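PDB 2F5X: BugD from Bordetella pertussis Tohama I, which binds aspartic acid as a periplasmic solute receptor, probably delivering it to a tripartite tricarboxylate transporter-type system. Local coordinates for residues 65-70 / 100-105. Sequence-based numbering, arbitrary orientation.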
loop_
_atom_site.group_PDB
_atom_site.type_symbol
_atom_site.label_atom_id
_atom_site.label_comp_id
_atom_site.label_asym_id
_atom_site.label_seq_id
_atom_site.Cartn_x
_atom_site.Cartn_y
_atom_site.Cartn_z
ATOM N N THR A 65 -7.622 12.565 -3.193
ATOM C CA THR A 65 -8.466 13.648 -3.664
ATOM C C THR A 65 -7.969 14.993 -3.152
ATOM O O THR A 65 -7.975 15.979 -3.902
ATOM C CB THR A 65 -9.916 13.405 -3.220
ATOM O OG1 THR A 65 -10.412 12.262 -3.917
ATOM C CG2 THR A 65 -10.837 14.539 -3.690
ATOM N N GLN A 66 -7.530 15.025 -1.891
ATOM C CA GLN A 66 -6.997 16.252 -1.309
ATOM C C GLN A 66 -5.853 16.829 -2.147
ATOM O O GLN A 66 -5.838 18.029 -2.448
ATOM C CB GLN A 66 -6.553 16.041 0.137
ATOM C CG GLN A 66 -6.051 17.330 0.769
ATOM C CD GLN A 66 -5.581 17.139 2.190
ATOM O OE1 GLN A 66 -6.361 16.730 3.053
ATOM N NE2 GLN A 66 -4.308 17.437 2.442
ATOM N N VAL A 67 -4.902 15.984 -2.527
ATOM C CA VAL A 67 -3.807 16.449 -3.372
ATOM C C VAL A 67 -4.307 16.796 -4.772
ATOM O O VAL A 67 -3.861 17.794 -5.357
ATOM C CB VAL A 67 -2.615 15.458 -3.408
ATOM C CG1 VAL A 67 -1.480 15.999 -4.279
ATOM C CG2 VAL A 67 -2.101 15.220 -2.005
ATOM N N ALA A 68 -5.250 16.019 -5.308
ATOM C CA ALA A 68 -5.798 16.350 -6.632
ATOM C C ALA A 68 -6.359 17.775 -6.667
ATOM O O ALA A 68 -6.250 18.460 -7.687
ATOM C CB ALA A 68 -6.869 15.346 -7.061
ATOM N N ARG A 69 -6.935 18.207 -5.543
ATOM C CA ARG A 69 -7.572 19.519 -5.420
ATOM C C ARG A 69 -6.668 20.612 -4.825
ATOM O O ARG A 69 -7.099 21.758 -4.663
ATOM C CB ARG A 69 -8.853 19.391 -4.586
ATOM C CG ARG A 69 -9.903 18.479 -5.206
ATOM C CD ARG A 69 -11.169 18.330 -4.371
ATOM N NE ARG A 69 -12.234 19.227 -4.825
ATOM C CZ ARG A 69 -12.893 20.092 -4.049
ATOM N NH1 ARG A 69 -12.604 20.205 -2.756
ATOM N NH2 ARG A 69 -13.840 20.858 -4.575
ATOM N N ALA A 70 -5.423 20.268 -4.508
ATOM C CA ALA A 70 -4.502 21.209 -3.869
ATOM C C ALA A 70 -3.885 22.171 -4.878
ATOM O O ALA A 70 -3.873 21.898 -6.072
ATOM C CB ALA A 70 -3.414 20.465 -3.127
ATOM N N THR A 100 -5.275 11.850 -15.256
ATOM C CA THR A 100 -5.165 13.296 -15.523
ATOM C C THR A 100 -5.140 14.228 -14.317
ATOM O O THR A 100 -4.760 15.388 -14.460
ATOM C CB THR A 100 -6.279 13.791 -16.476
ATOM O OG1 THR A 100 -7.561 13.582 -15.863
ATOM C CG2 THR A 100 -6.304 12.995 -17.775
ATOM N N SER A 101 -5.551 13.757 -13.142
ATOM C CA SER A 101 -5.631 14.661 -11.990
ATOM C C SER A 101 -4.277 15.154 -11.482
ATOM O O SER A 101 -4.218 16.135 -10.733
ATOM C CB SER A 101 -6.406 14.006 -10.844
ATOM O OG SER A 101 -7.784 14.020 -11.137
ATOM N N PHE A 102 -3.206 14.484 -11.905
ATOM C CA PHE A 102 -1.871 14.727 -11.361
ATOM C C PHE A 102 -0.805 14.848 -12.431
ATOM O O PHE A 102 -0.983 14.382 -13.562
ATOM C CB PHE A 102 -1.465 13.562 -10.446
ATOM C CG PHE A 102 -2.394 13.353 -9.285
ATOM C CD1 PHE A 102 -2.207 14.050 -8.091
ATOM C CD2 PHE A 102 -3.459 12.463 -9.386
ATOM C CE1 PHE A 102 -3.087 13.862 -7.008
ATOM C CE2 PHE A 102 -4.321 12.265 -8.317
ATOM C CZ PHE A 102 -4.137 12.971 -7.128
ATOM N N GLU A 103 0.300 15.491 -12.064
ATOM C CA GLU A 103 1.561 15.323 -12.774
ATOM C C GLU A 103 2.340 14.240 -12.016
ATOM O O GLU A 103 2.742 14.449 -10.864
ATOM C CB GLU A 103 2.370 16.630 -12.797
ATOM C CG GLU A 103 1.613 17.874 -13.285
ATOM C CD GLU A 103 1.053 17.752 -14.696
ATOM O OE1 GLU A 103 1.523 16.876 -15.452
ATOM O OE2 GLU A 103 0.139 18.540 -15.055
ATOM N N PRO A 104 2.551 13.080 -12.638
ATOM C CA PRO A 104 3.305 12.007 -11.971
ATOM C C PRO A 104 4.770 12.408 -11.789
ATOM O O PRO A 104 5.335 13.077 -12.672
ATOM C CB PRO A 104 3.170 10.809 -12.928
ATOM C CG PRO A 104 2.812 11.398 -14.255
ATOM C CD PRO A 104 2.102 12.704 -13.994
ATOM N N ILE A 105 5.346 12.053 -10.639
ATOM C CA ILE A 105 6.766 12.300 -10.379
ATOM C C ILE A 105 7.581 11.031 -10.617
ATOM O O ILE A 105 8.557 11.048 -11.363
ATOM C CB ILE A 105 7.000 12.856 -8.941
ATOM C CG1 ILE A 105 6.146 14.102 -8.664
ATOM C CG2 ILE A 105 8.498 13.147 -8.698
ATOM C CD1 ILE A 105 6.242 15.219 -9.729
HETATM O O HOH W 1 -6.324 17.758 -10.294
#
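The ring of Phe102 turns its edge to Val67, whose CB lies in the ring plane and whose CG1 comes within 3.8 Å of Phe102 CE1, while the backbone N of Ala68 approaches the same corner obliquely. The contact is helix-on-sheet packing in a periplasmic binding protein fold: the last turn of helix 61-68 rests against the start of strand 102-117, the long strand of the mixed sheet. The side chains of Val67 and Phe102 cross at about a right angle, and both also touch Leu78 of strand 76-81; Trp242 meets the Phe102 ring with the two planes at about 50°. A large flat side chain suits this buried place, because it spans from its strand to the helix. With CG anti to its own carbonyl carbon and beside the backbone N (chi1 -60°), the Phe102 ring swings its far end, CE1 and CZ, nearer the helix than its root. Alanine suits position 68 because its single methyl lets the ring come close to the helix backbone: Phe102 CE1 is 3.5 Å from Ala68 N, and Phe102 CZ is 3.6 Å from Ala68 CB. That methyl also meets Ser101 CB at 4.0 Å, where serine offers a small carbon surface while its OG is hydrogen-bonded to the backbone N of Glu97. No direct hydrogen bond joins the two segments. Instead one water bridges them, serving two backbone acceptors at once, the carbonyl near the helix end and the one just before the strand: it donates to Ala68 O and to Ser101 O, each 2.7 Å from the water oxygen.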